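Local coordinates for protein glucosamine-6-phosphate deaminase (Thermotoga maritima, PDB 1J5X) that belongs to the SIS-domain family and folds into two alpha/beta halves, each built round a parallel beta sheet backed by helices, at residues D213-L218 against Q316-Q321; F224-E229 against L310-A315; E243-L248 against H252-L257; V264-V269 against E274-L279; V290-V293 against G297-P300. All coordinates share one frame; numbering follows the deposited sequence.

Four of these contacts are buried around the four-stranded parallel sheet; interaction 3 lies at the surface. Interactions 1 and 2 share helix 313-326: in 1 a leucine of that helix presses on the sheet, in 2 the turn leading into it meets helix 222-238. Both are mainly apolar, with a water bridging E229 and T312 in 2. Interactions 4 and 5 hold neighbouring strands, 262-267 and 289-293, and are joined by the K268-E292 salt bridge; here carboxylates grip backbone N-H groups. Interaction 3, at the sheet's other outer strand, 241-245, combines a proline-tyrosine CH-pi contact with a water bridge close to solvent.

Interaction 1: D213-L218 against Q316-Q321; sequences DHFVFL and QILGYQ
One face of the F215 ring receives the CD2 methyl of L318, while the F217 ring meets that same methyl at its edge, close to the ring plane. Over F215 the methyl sits 3.7 Å above the plane, offset toward the rim, and the line from it to the ring centroid leans 22° from the normal, a CH-pi contact. The rest of the leucine follows the ring outward: L318 CG lies 3.8 Å from F215 CE2, and L318 CD1 is 4.1 Å from F215 CZ. L318 CD2 is also 3.9 Å from F217 CZ, so one methyl serves the face of one ring and the edge of the other. The leucine reaches them because CG is anti to its backbone N (chi1 175°), throwing the branched end off the helix and straight at the strand. No hydrogen bond crosses the contact; it is purely apolar and small in area, and all three residues are buried. F215 and F217, two apart on strand 214-218, project from the same face of the four-stranded parallel sheet. There F265 of the adjacent strand also touches L318, helix 222-238 adds C234 beside F215 and A231 beside F217, and D213, just ahead of the strand, is salt-bridged to K322 and R326 farther along helix 313-326.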
# COMPACT_ATOMS: atom_id res chain seq x y z
N ASP A 213 -21.81 -1.99 4.49
CA ASP A 213 -21.35 -3.08 3.66
C ASP A 213 -20.79 -2.63 2.31
O ASP A 213 -20.70 -3.43 1.39
CB ASP A 213 -22.47 -4.09 3.40
CG ASP A 213 -22.74 -4.95 4.58
OD1 ASP A 213 -21.88 -5.78 4.97
OD2 ASP A 213 -23.84 -4.79 5.16
N HIS A 214 -20.45 -1.35 2.22
CA HIS A 214 -19.88 -0.78 0.97
C HIS A 214 -18.78 0.17 1.45
O HIS A 214 -19.11 1.24 2.02
CB HIS A 214 -20.92 0.05 0.27
CG HIS A 214 -20.41 0.71 -0.97
ND1 HIS A 214 -21.01 1.81 -1.52
CD2 HIS A 214 -19.34 0.42 -1.76
CE1 HIS A 214 -20.33 2.19 -2.60
NE2 HIS A 214 -19.32 1.36 -2.76
N PHE A 215 -17.53 -0.22 1.21
CA PHE A 215 -16.39 0.63 1.63
C PHE A 215 -15.78 1.33 0.41
O PHE A 215 -15.50 0.68 -0.62
CB PHE A 215 -15.31 -0.23 2.26
CG PHE A 215 -15.72 -0.94 3.53
CD1 PHE A 215 -16.90 -0.60 4.20
CD2 PHE A 215 -14.92 -1.92 4.05
CE1 PHE A 215 -17.25 -1.27 5.39
CE2 PHE A 215 -15.24 -2.60 5.24
CZ PHE A 215 -16.41 -2.27 5.90
N VAL A 216 -15.48 2.63 0.56
CA VAL A 216 -14.91 3.44 -0.52
C VAL A 216 -13.65 4.09 0.07
O VAL A 216 -13.72 4.63 1.19
CB VAL A 216 -15.92 4.51 -0.93
CG1 VAL A 216 -15.34 5.51 -1.94
CG2 VAL A 216 -17.21 3.83 -1.51
N PHE A 217 -12.52 3.99 -0.63
CA PHE A 217 -11.24 4.56 -0.18
C PHE A 217 -10.81 5.64 -1.17
O PHE A 217 -10.63 5.37 -2.36
CB PHE A 217 -10.25 3.41 -0.05
CG PHE A 217 -10.69 2.42 1.00
CD1 PHE A 217 -10.40 2.69 2.33
CD2 PHE A 217 -11.41 1.25 0.67
CE1 PHE A 217 -10.80 1.82 3.37
CE2 PHE A 217 -11.84 0.36 1.69
CZ PHE A 217 -11.52 0.64 3.04
N LEU A 218 -10.67 6.88 -0.69
CA LEU A 218 -10.36 8.00 -1.57
C LEU A 218 -9.02 8.61 -1.25
O LEU A 218 -8.72 8.81 -0.08
CB LEU A 218 -11.45 9.08 -1.42
CG LEU A 218 -12.92 8.72 -1.70
CD1 LEU A 218 -13.78 10.05 -1.68
CD2 LEU A 218 -13.01 8.08 -3.14
N GLN A 316 -6.52 -1.64 7.29
CA GLN A 316 -6.22 -3.01 7.76
C GLN A 316 -7.04 -3.27 9.05
O GLN A 316 -7.50 -4.36 9.28
CB GLN A 316 -4.77 -3.15 8.15
CG GLN A 316 -3.75 -3.04 7.01
CD GLN A 316 -2.33 -2.96 7.56
OE1 GLN A 316 -2.02 -3.61 8.52
NE2 GLN A 316 -1.46 -2.16 6.94
N ILE A 317 -7.14 -2.25 9.91
CA ILE A 317 -7.91 -2.37 11.14
C ILE A 317 -9.41 -2.45 10.81
O ILE A 317 -10.15 -3.22 11.44
CB ILE A 317 -7.59 -1.15 12.12
CG1 ILE A 317 -6.17 -1.30 12.63
CG2 ILE A 317 -8.63 -1.06 13.27
CD1 ILE A 317 -5.66 -0.04 13.47
N LEU A 318 -9.86 -1.68 9.83
CA LEU A 318 -11.25 -1.75 9.41
C LEU A 318 -11.51 -3.17 8.91
O LEU A 318 -12.50 -3.81 9.31
CB LEU A 318 -11.53 -0.76 8.28
CG LEU A 318 -12.95 -0.85 7.70
CD1 LEU A 318 -14.06 -0.47 8.76
CD2 LEU A 318 -13.03 0.13 6.56
N GLY A 319 -10.60 -3.69 8.09
CA GLY A 319 -10.82 -5.02 7.54
C GLY A 319 -10.95 -6.04 8.65
O GLY A 319 -11.86 -6.91 8.65
N TYR A 320 -10.01 -5.97 9.60
CA TYR A 320 -10.00 -6.92 10.71
C TYR A 320 -11.29 -6.83 11.53
O TYR A 320 -12.01 -7.82 11.75
CB TYR A 320 -8.80 -6.68 11.59
CG TYR A 320 -8.73 -7.70 12.71
CD1 TYR A 320 -9.42 -7.51 13.90
CD2 TYR A 320 -8.04 -8.90 12.52
CE1 TYR A 320 -9.42 -8.50 14.89
CE2 TYR A 320 -8.03 -9.89 13.50
CZ TYR A 320 -8.72 -9.68 14.67
OH TYR A 320 -8.73 -10.72 15.62
N GLN A 321 -11.60 -5.63 11.98
CA GLN A 321 -12.79 -5.46 12.79
C GLN A 321 -14.05 -5.86 12.04
O GLN A 321 -14.99 -6.43 12.63
CB GLN A 321 -12.89 -4.00 13.31
CG GLN A 321 -11.74 -3.66 14.30
CD GLN A 321 -11.96 -2.33 15.04
OE1 GLN A 321 -13.19 -1.83 15.00
NE2 GLN A 321 -11.03 -1.75 15.62

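Interaction 2: F224-E229 against L310-A315; sequences FGVSLE and LRTVPA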
# COMPACT_ATOMS: atom_id res chain seq x y z
N PHE A 224 -3.73 7.50 -3.46
CA PHE A 224 -4.63 6.66 -4.28
C PHE A 224 -4.06 5.24 -4.18
O PHE A 224 -4.81 4.28 -4.02
CB PHE A 224 -4.62 7.06 -5.77
CG PHE A 224 -5.39 6.11 -6.63
CD1 PHE A 224 -6.74 5.90 -6.40
CD2 PHE A 224 -4.72 5.34 -7.58
CE1 PHE A 224 -7.45 4.92 -7.10
CE2 PHE A 224 -5.42 4.34 -8.31
CZ PHE A 224 -6.78 4.14 -8.05
N GLY A 225 -2.74 5.09 -4.32
CA GLY A 225 -2.14 3.76 -4.16
C GLY A 225 -2.48 3.19 -2.77
O GLY A 225 -2.80 2.00 -2.60
N VAL A 226 -2.42 4.07 -1.74
CA VAL A 226 -2.75 3.64 -0.37
C VAL A 226 -4.22 3.19 -0.37
O VAL A 226 -4.58 2.23 0.32
CB VAL A 226 -2.61 4.82 0.64
CG1 VAL A 226 -3.27 4.48 1.98
CG2 VAL A 226 -1.11 5.13 0.86
N SER A 227 -5.05 3.93 -1.12
CA SER A 227 -6.50 3.63 -1.21
C SER A 227 -6.75 2.30 -1.92
O SER A 227 -7.58 1.49 -1.47
CB SER A 227 -7.22 4.81 -1.87
OG SER A 227 -7.20 5.96 -0.96
N LEU A 228 -6.00 2.02 -2.99
CA LEU A 228 -6.19 0.74 -3.68
C LEU A 228 -5.85 -0.40 -2.76
O LEU A 228 -6.59 -1.43 -2.71
CB LEU A 228 -5.29 0.60 -4.90
CG LEU A 228 -5.89 0.78 -6.27
CD1 LEU A 228 -4.79 0.26 -7.24
CD2 LEU A 228 -7.27 0.03 -6.52
N GLU A 229 -4.73 -0.26 -2.04
CA GLU A 229 -4.30 -1.27 -1.11
C GLU A 229 -5.36 -1.38 0.03
O GLU A 229 -5.74 -2.50 0.43
CB GLU A 229 -2.91 -0.92 -0.50
CG GLU A 229 -2.40 -1.86 0.63
CD GLU A 229 -2.20 -3.34 0.21
OE1 GLU A 229 -2.48 -3.68 -0.97
OE2 GLU A 229 -1.77 -4.12 1.07
N LEU A 310 2.28 4.67 6.53
CA LEU A 310 1.42 4.36 7.66
C LEU A 310 -0.06 4.36 7.24
O LEU A 310 -0.92 3.88 7.99
CB LEU A 310 1.52 5.44 8.71
CG LEU A 310 2.83 5.66 9.48
CD1 LEU A 310 2.69 6.92 10.38
CD2 LEU A 310 3.08 4.42 10.37
N ARG A 311 -0.40 4.95 6.09
CA ARG A 311 -1.81 5.15 5.82
C ARG A 311 -2.72 4.00 5.43
O ARG A 311 -3.91 4.24 5.24
CB ARG A 311 -2.02 6.34 4.86
CG ARG A 311 -1.79 7.75 5.59
CD ARG A 311 -1.64 8.85 4.54
NE ARG A 311 -1.65 10.22 5.11
CZ ARG A 311 -2.74 10.97 5.19
NH1 ARG A 311 -3.92 10.50 4.75
NH2 ARG A 311 -2.65 12.23 5.70
N THR A 312 -2.17 2.82 5.27
CA THR A 312 -3.07 1.66 5.04
C THR A 312 -3.45 1.02 6.40
O THR A 312 -4.32 0.16 6.48
CB THR A 312 -2.48 0.55 4.11
OG1 THR A 312 -1.34 -0.07 4.68
CG2 THR A 312 -2.11 1.16 2.74
N VAL A 313 -2.83 1.46 7.47
CA VAL A 313 -3.15 0.88 8.79
C VAL A 313 -4.64 1.02 9.15
O VAL A 313 -5.28 0.05 9.60
CB VAL A 313 -2.26 1.53 9.88
CG1 VAL A 313 -2.73 1.13 11.29
CG2 VAL A 313 -0.84 1.09 9.71
N PRO A 314 -5.23 2.20 8.99
CA PRO A 314 -6.65 2.31 9.32
C PRO A 314 -7.50 1.26 8.55
O PRO A 314 -8.38 0.63 9.11
CB PRO A 314 -6.99 3.71 8.89
CG PRO A 314 -5.69 4.48 9.20
CD PRO A 314 -4.65 3.53 8.64
N ALA A 315 -7.24 1.10 7.24
CA ALA A 315 -8.02 0.13 6.46
C ALA A 315 -7.74 -1.32 6.87
O ALA A 315 -8.65 -2.16 6.82
CB ALA A 315 -7.75 0.34 4.91
O HOH W 1 -1.29 -2.91 3.74
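V226 and T312 bring the two backbones to 5.8 Å between their CA atoms, a close approach between helix 222-238 and a type I turn running from L310 to V313. The turn is closed by the bond from V313 N to L310 O and leads into helix 313-326. Into it V226 pushes one methyl: CG1, anti to the backbone N (chi1 166°), rests 3.3 Å from R311 O and 3.6 Å from R311 CB. The same methyl also meets T312 CG2 at 3.6 Å, which makes it the main wedge of the contact. Helix 222-238 is the crossover helix of a beta-alpha-beta unit, linking the parallel neighbours 214-218 and 241-245, so the turn packs on the helix of that unit, with every touching residue buried. One helical turn on from V226, E229 crosses T312 at a slant, its CG 3.7 Å from T312 CG2. A bend at chi2 (61°) turns the carboxylate aside, and a water spans the remaining gap: it donates to E229 OE2 at 3.0 Å and lies 3.0 Å from T312 OG1. The carboxylate has further partners in K233 and N65, and T312 OG1 is also bonded to Q316 NE2. R311 lends the contact its CB and carbonyl, then runs off extended, carrying its guanidinium to S307, Q267 and the carbonyls of V293 and S302.

Interaction 3: E243-L248 against H252-L257; sequences EAYSTL and HGPKAL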
# COMPACT_ATOMS: atom_id res chain seq x y z
N GLU A 243 -13.86 -0.36 -2.90
CA GLU A 243 -13.33 0.23 -4.11
C GLU A 243 -12.55 1.50 -3.79
O GLU A 243 -12.78 2.14 -2.76
CB GLU A 243 -14.44 0.57 -5.10
CG GLU A 243 -15.54 1.44 -4.52
CD GLU A 243 -16.76 1.62 -5.46
OE1 GLU A 243 -16.70 1.38 -6.72
OE2 GLU A 243 -17.80 2.05 -4.96
N ALA A 244 -11.64 1.85 -4.70
CA ALA A 244 -10.82 3.04 -4.50
C ALA A 244 -10.88 4.00 -5.68
O ALA A 244 -10.99 3.57 -6.80
CB ALA A 244 -9.43 2.60 -4.24
N TYR A 245 -10.78 5.33 -5.42
CA TYR A 245 -10.76 6.31 -6.48
C TYR A 245 -9.86 7.46 -6.05
O TYR A 245 -9.63 7.67 -4.83
CB TYR A 245 -12.16 6.93 -6.70
CG TYR A 245 -13.18 5.97 -7.23
CD1 TYR A 245 -13.25 5.70 -8.60
CD2 TYR A 245 -14.01 5.28 -6.37
CE1 TYR A 245 -14.18 4.73 -9.12
CE2 TYR A 245 -14.94 4.32 -6.85
CZ TYR A 245 -15.02 4.06 -8.23
OH TYR A 245 -15.97 3.22 -8.73
N SER A 246 -9.40 8.22 -7.04
CA SER A 246 -8.65 9.46 -6.75
C SER A 246 -9.79 10.35 -6.15
O SER A 246 -10.93 10.37 -6.66
CB SER A 246 -8.12 10.10 -8.05
OG SER A 246 -7.44 11.31 -7.72
N THR A 247 -9.46 11.12 -5.12
CA THR A 247 -10.50 11.80 -4.34
C THR A 247 -11.67 12.47 -5.02
O THR A 247 -12.86 12.13 -4.70
CB THR A 247 -9.81 12.74 -3.34
OG1 THR A 247 -8.83 11.99 -2.59
CG2 THR A 247 -10.83 13.30 -2.32
N LEU A 248 -11.38 13.45 -5.87
CA LEU A 248 -12.43 14.20 -6.53
C LEU A 248 -13.09 13.40 -7.66
O LEU A 248 -14.14 13.81 -8.16
CB LEU A 248 -11.85 15.52 -7.09
CG LEU A 248 -11.25 16.37 -5.98
CD1 LEU A 248 -10.68 17.61 -6.54
CD2 LEU A 248 -12.32 16.63 -4.90
N HIS A 252 -17.67 11.89 -10.14
CA HIS A 252 -17.94 11.72 -11.54
C HIS A 252 -18.50 10.40 -11.90
O HIS A 252 -17.98 9.67 -12.76
CB HIS A 252 -16.67 12.05 -12.36
CG HIS A 252 -16.10 13.39 -12.07
ND1 HIS A 252 -16.32 14.48 -12.87
CD2 HIS A 252 -15.32 13.82 -11.05
CE1 HIS A 252 -15.69 15.53 -12.37
NE2 HIS A 252 -15.08 15.15 -11.26
N GLY A 253 -19.54 10.04 -11.17
CA GLY A 253 -20.19 8.77 -11.44
C GLY A 253 -20.29 7.79 -10.33
O GLY A 253 -21.41 7.34 -9.98
N PRO A 254 -19.15 7.42 -9.71
CA PRO A 254 -19.11 6.45 -8.63
C PRO A 254 -20.06 6.74 -7.47
O PRO A 254 -20.58 5.78 -6.90
CB PRO A 254 -17.65 6.49 -8.18
CG PRO A 254 -16.92 6.82 -9.49
CD PRO A 254 -17.79 7.94 -9.99
N LYS A 255 -20.32 8.02 -7.19
CA LYS A 255 -21.15 8.30 -5.99
C LYS A 255 -22.63 7.92 -6.21
O LYS A 255 -23.47 7.99 -5.30
CB LYS A 255 -21.02 9.74 -5.59
CG LYS A 255 -21.46 10.70 -6.64
CD LYS A 255 -21.75 12.08 -6.04
CE LYS A 255 -22.19 13.02 -7.13
NZ LYS A 255 -22.57 14.41 -6.68
N ALA A 256 -22.95 7.51 -7.43
CA ALA A 256 -24.32 7.08 -7.67
C ALA A 256 -24.67 5.93 -6.71
O ALA A 256 -25.87 5.75 -6.34
CB ALA A 256 -24.49 6.59 -9.16
N LEU A 257 -23.69 5.14 -6.29
CA LEU A 257 -23.96 4.02 -5.40
C LEU A 257 -24.13 4.38 -3.94
O LEU A 257 -24.50 3.52 -3.12
CB LEU A 257 -22.83 3.02 -5.40
CG LEU A 257 -22.60 2.21 -6.64
CD1 LEU A 257 -21.47 1.28 -6.37
CD2 LEU A 257 -23.86 1.45 -6.98
O HOH W 2 -19.43 4.10 -5.13
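Y245 and P254 make the tight part of this contact, the proline ring edge pressing on one face of the tyrosine. P254 CG sits 3.4 Å above the ring plane, shifted toward the rim and nearest to Y245 CE1, with the direction to the centroid 25° from the normal; this is a CH-pi contact. P254 CB backs it up at 3.6 Å from Y245 CZ. The tyrosine is steadied at its far end, where its hydroxyl donates to E243 OE1 over 2.8 Å, approaching from above the carboxylate plane. The other oxygen of E243 reaches the 3-10 turn through water, which gives one hydrogen to E243 OE2 at 2.6 Å and one to P254 O at 2.7 Å; H214 NE2 of the adjoining strand binds E243 OE2 too. The margins are looser and nearer solvent. L257 offers just CD1 to the E243 carboxylate, while the exposed H252 turns its ring edge to the chain, CD2 lying in plane 3.1 Å from L248 O. H252 NE2 is farther off and poorly aimed, so the carbonyl faces a ring C-H. H252 and L248 both touch crystal neighbours, which may influence their pose. With no direct hydrogen bond across, the loop after strand 241-245 is held to this outer strand by a ring face and a shared water, and E243 bonds to both, one carboxylate oxygen to the tyrosine and the other to the water.

Interaction 4: V264-V269 against E274-L279; sequences VFMQKV and EQEKRL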
# COMPACT_ATOMS: atom_id res chain seq x y z
N VAL A 264 -16.86 5.75 3.84
CA VAL A 264 -15.79 6.33 3.04
C VAL A 264 -14.57 6.65 3.92
O VAL A 264 -14.74 7.26 4.98
CB VAL A 264 -16.27 7.65 2.39
CG1 VAL A 264 -15.13 8.26 1.50
CG2 VAL A 264 -17.54 7.40 1.57
N PHE A 265 -13.36 6.24 3.52
CA PHE A 265 -12.15 6.60 4.27
C PHE A 265 -11.44 7.50 3.28
O PHE A 265 -11.09 7.07 2.17
CB PHE A 265 -11.26 5.42 4.55
CG PHE A 265 -11.51 4.77 5.88
CD1 PHE A 265 -12.81 4.71 6.41
CD2 PHE A 265 -10.49 4.13 6.56
CE1 PHE A 265 -13.05 4.00 7.64
CE2 PHE A 265 -10.75 3.41 7.79
CZ PHE A 265 -12.05 3.38 8.29
N MSE A 266 -11.27 8.75 3.66
CA MSE A 266 -10.69 9.74 2.82
C MSE A 266 -9.29 10.12 3.33
O MSE A 266 -9.14 10.53 4.50
CB MSE A 266 -11.60 10.98 2.82
CG MSE A 266 -11.11 12.07 1.87
SE MSE A 266 -12.35 13.61 1.85
CE MSE A 266 -13.97 12.72 2.32
N GLN A 267 -8.29 9.99 2.46
CA GLN A 267 -6.89 10.33 2.83
C GLN A 267 -6.68 11.81 2.57
O GLN A 267 -6.61 12.25 1.41
CB GLN A 267 -5.92 9.58 1.97
CG GLN A 267 -6.06 8.04 2.06
CD GLN A 267 -5.68 7.43 3.41
OE1 GLN A 267 -4.87 7.99 4.16
NE2 GLN A 267 -6.24 6.24 3.71
N LYS A 268 -6.60 12.62 3.64
CA LYS A 268 -6.40 14.08 3.43
C LYS A 268 -5.01 14.43 2.89
O LYS A 268 -4.05 13.82 3.29
CB LYS A 268 -6.56 14.81 4.77
CG LYS A 268 -7.96 14.63 5.42
CD LYS A 268 -8.13 15.54 6.72
CE LYS A 268 -8.23 17.01 6.30
NZ LYS A 268 -9.48 17.30 5.51
N VAL A 269 -4.88 15.46 2.04
CA VAL A 269 -3.54 15.82 1.54
C VAL A 269 -3.34 17.33 1.80
O VAL A 269 -4.33 18.10 1.91
CB VAL A 269 -3.35 15.56 -0.03
CG1 VAL A 269 -3.66 14.12 -0.41
CG2 VAL A 269 -4.17 16.44 -0.80
N GLU A 274 -10.35 22.37 2.38
CA GLU A 274 -11.62 22.93 1.90
C GLU A 274 -12.37 22.00 0.94
O GLU A 274 -13.60 21.78 1.08
CB GLU A 274 -11.39 24.25 1.20
CG GLU A 274 -12.70 24.91 0.85
CD GLU A 274 -12.51 26.01 -0.19
OE1 GLU A 274 -12.89 25.80 -1.37
OE2 GLU A 274 -11.96 27.08 0.17
N GLN A 275 -11.64 21.50 -0.05
CA GLN A 275 -12.27 20.60 -1.00
C GLN A 275 -12.71 19.30 -0.32
O GLN A 275 -13.76 18.76 -0.67
CB GLN A 275 -11.30 20.30 -2.17
CG GLN A 275 -10.89 21.48 -3.04
CD GLN A 275 -10.10 22.60 -2.31
OE1 GLN A 275 -9.24 22.34 -1.43
NE2 GLN A 275 -10.37 23.86 -2.69
N GLU A 276 -11.92 18.80 0.63
CA GLU A 276 -12.20 17.56 1.31
C GLU A 276 -13.41 17.71 2.21
O GLU A 276 -14.26 16.83 2.25
CB GLU A 276 -10.97 17.07 2.13
CG GLU A 276 -9.84 16.51 1.25
CD GLU A 276 -8.44 16.62 1.85
OE1 GLU A 276 -8.29 17.07 3.01
OE2 GLU A 276 -7.47 16.26 1.12
N LYS A 277 -13.50 18.82 2.91
CA LYS A 277 -14.64 18.99 3.78
C LYS A 277 -15.92 19.14 2.95
O LYS A 277 -16.99 18.61 3.35
CB LYS A 277 -14.40 20.18 4.72
CG LYS A 277 -13.31 19.84 5.79
CD LYS A 277 -13.83 18.70 6.68
CE LYS A 277 -13.24 18.65 8.08
NZ LYS A 277 -11.94 17.99 8.15
N ARG A 278 -15.83 19.83 1.82
CA ARG A 278 -17.00 20.01 0.96
C ARG A 278 -17.47 18.65 0.45
O ARG A 278 -18.67 18.35 0.46
CB ARG A 278 -16.68 20.89 -0.23
CG ARG A 278 -16.48 22.34 0.07
CD ARG A 278 -16.33 23.10 -1.24
NE ARG A 278 -16.07 24.52 -1.04
CZ ARG A 278 -16.09 25.44 -2.01
NH1 ARG A 278 -16.35 25.07 -3.28
NH2 ARG A 278 -15.88 26.72 -1.73
N LEU A 279 -16.53 17.79 0.04
CA LEU A 279 -16.91 16.46 -0.47
C LEU A 279 -17.52 15.59 0.67
O LEU A 279 -18.49 14.88 0.48
CB LEU A 279 -15.66 15.76 -1.06
CG LEU A 279 -15.89 14.34 -1.60
CD1 LEU A 279 -17.04 14.36 -2.63
CD2 LEU A 279 -14.53 13.83 -2.21
O HOH W 3 -6.15 18.47 3.86
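E276 OE1 is gripped by the K268 ammonium, with K268 NZ 2.8 Å away in a salt bridge, and by a water that donates to it at 2.7 Å. The lysine comes in on the anti side of the carboxylate, 16° out of its plane. That same water gives its second hydrogen to V269 O, while E276 OE2 accepts V269 N on the syn side at 2.9 Å with an N-H...O angle of 157°. Both oxygens of one glutamate are thus tied to the two residues that follow strand 262-267. K268 manages its part by curling at chi3 and chi4, which folds the chain over E276 OE1 and leaves CE 3.3 Å from it. Its NZ also pairs with D273 and E292. K277 NZ lies 3.7 Å from K268 NZ, but the two ammonium groups share the E292 carboxylate, and K277 is further bonded to the carbonyl of G296, so the closeness is offset by negative groups around it. Farther back along the strand the contact turns apolar: the selenium of selenomethionine M266 rests 3.7 Å from E276 CB, against the root of the glutamate. The site joins strand 262-267 to the opening turn of helix 273-285, the first connection of a beta-alpha-beta crossover that returns to the neighbouring parallel strand 289-293.

Interaction 5: V290-V293 against G297-P300; sequences VLEV and GDIP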
# COMPACT_ATOMS: atom_id res chain seq x y z
N VAL A 290 -18.53 9.16 6.70
CA VAL A 290 -17.20 9.54 6.19
C VAL A 290 -16.23 9.70 7.30
O VAL A 290 -16.55 10.33 8.35
CB VAL A 290 -17.26 10.83 5.43
CG1 VAL A 290 -15.83 11.19 4.91
CG2 VAL A 290 -18.33 10.74 4.31
N LEU A 291 -15.06 9.10 7.11
CA LEU A 291 -13.96 9.17 8.06
C LEU A 291 -12.73 9.77 7.35
O LEU A 291 -12.36 9.33 6.24
CB LEU A 291 -13.66 7.77 8.57
CG LEU A 291 -12.69 7.64 9.74
CD1 LEU A 291 -13.09 6.43 10.62
CD2 LEU A 291 -11.29 7.45 9.16
N GLU A 292 -12.14 10.81 7.94
CA GLU A 292 -10.94 11.38 7.33
C GLU A 292 -9.68 10.94 8.04
O GLU A 292 -9.58 10.97 9.28
CB GLU A 292 -10.98 12.91 7.35
CG GLU A 292 -11.96 13.54 6.40
CD GLU A 292 -12.17 15.02 6.72
OE1 GLU A 292 -13.04 15.34 7.57
OE2 GLU A 292 -11.48 15.87 6.12
N VAL A 293 -8.67 10.56 7.25
CA VAL A 293 -7.39 10.16 7.81
C VAL A 293 -6.44 11.29 7.49
O VAL A 293 -6.23 11.60 6.32
CB VAL A 293 -6.84 8.88 7.10
CG1 VAL A 293 -5.40 8.57 7.58
CG2 VAL A 293 -7.82 7.71 7.36
N GLY A 297 -8.55 15.74 10.52
CA GLY A 297 -9.57 14.73 10.32
C GLY A 297 -9.78 13.88 11.55
O GLY A 297 -9.32 14.23 12.64
N ASP A 298 -10.47 12.75 11.38
CA ASP A 298 -10.79 11.84 12.45
C ASP A 298 -9.63 11.06 13.03
O ASP A 298 -9.64 10.70 14.21
CB ASP A 298 -11.87 10.85 11.96
CG ASP A 298 -13.09 11.56 11.45
OD1 ASP A 298 -13.18 11.89 10.24
OD2 ASP A 298 -13.97 11.83 12.31
N ILE A 299 -8.64 10.74 12.20
CA ILE A 299 -7.45 10.03 12.65
C ILE A 299 -6.27 10.89 12.15
O ILE A 299 -5.83 10.83 10.99
CB ILE A 299 -7.35 8.62 12.00
CG1 ILE A 299 -8.55 7.74 12.39
CG2 ILE A 299 -6.10 7.92 12.48
CD1 ILE A 299 -8.47 6.31 11.63
N PRO A 300 -5.70 11.71 13.05
CA PRO A 300 -4.60 12.58 12.69
C PRO A 300 -3.33 11.87 12.33
O PRO A 300 -2.96 10.91 12.98
CB PRO A 300 -4.39 13.45 13.95
CG PRO A 300 -5.63 13.18 14.78
CD PRO A 300 -5.91 11.73 14.50
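V290 does little more than graze D298, its backbone O lying 4.2 Å from D298 OD1, while its side chain packs on R280, L283 and E284 of helix 273-285. L291 makes the apolar part of the contact: its CD2 meets I299 CD1 at 3.9 Å, and its CG lies 4.0 Å from D298 CB. The side chains of L291 and I299 both pack on V203 of helix 184-205. E292 carries most of the polar work through its backbone. Its N-H points straight at D298 OD1, 2.7 Å away at 179°, on the anti side of the carboxylate. The aspartate can take this place because its CG stands anti to its own carbonyl carbon (chi1 -56°). The carbonyl of E292 then accepts I299 N at 3.1 Å, almost in line with the C=O bond, and D298 N makes a weak second bond to it. G297, with no side chain, lets the chain double back closely, its CA 3.8 Å from E292 CB. At V293 the backbones form a single beta bridge with I299, CA to CA 4.8 Å, and the CB of V293 points away from the loop. The E292 and D298 carboxylates lie close to one another, but both pair with R280, and E292 has K268 and K277 as well, so the cations probably offset their repulsion. This is consistent with D298 OD1 taking the place that a carbonyl of a further strand would have beside outer strand 289-293.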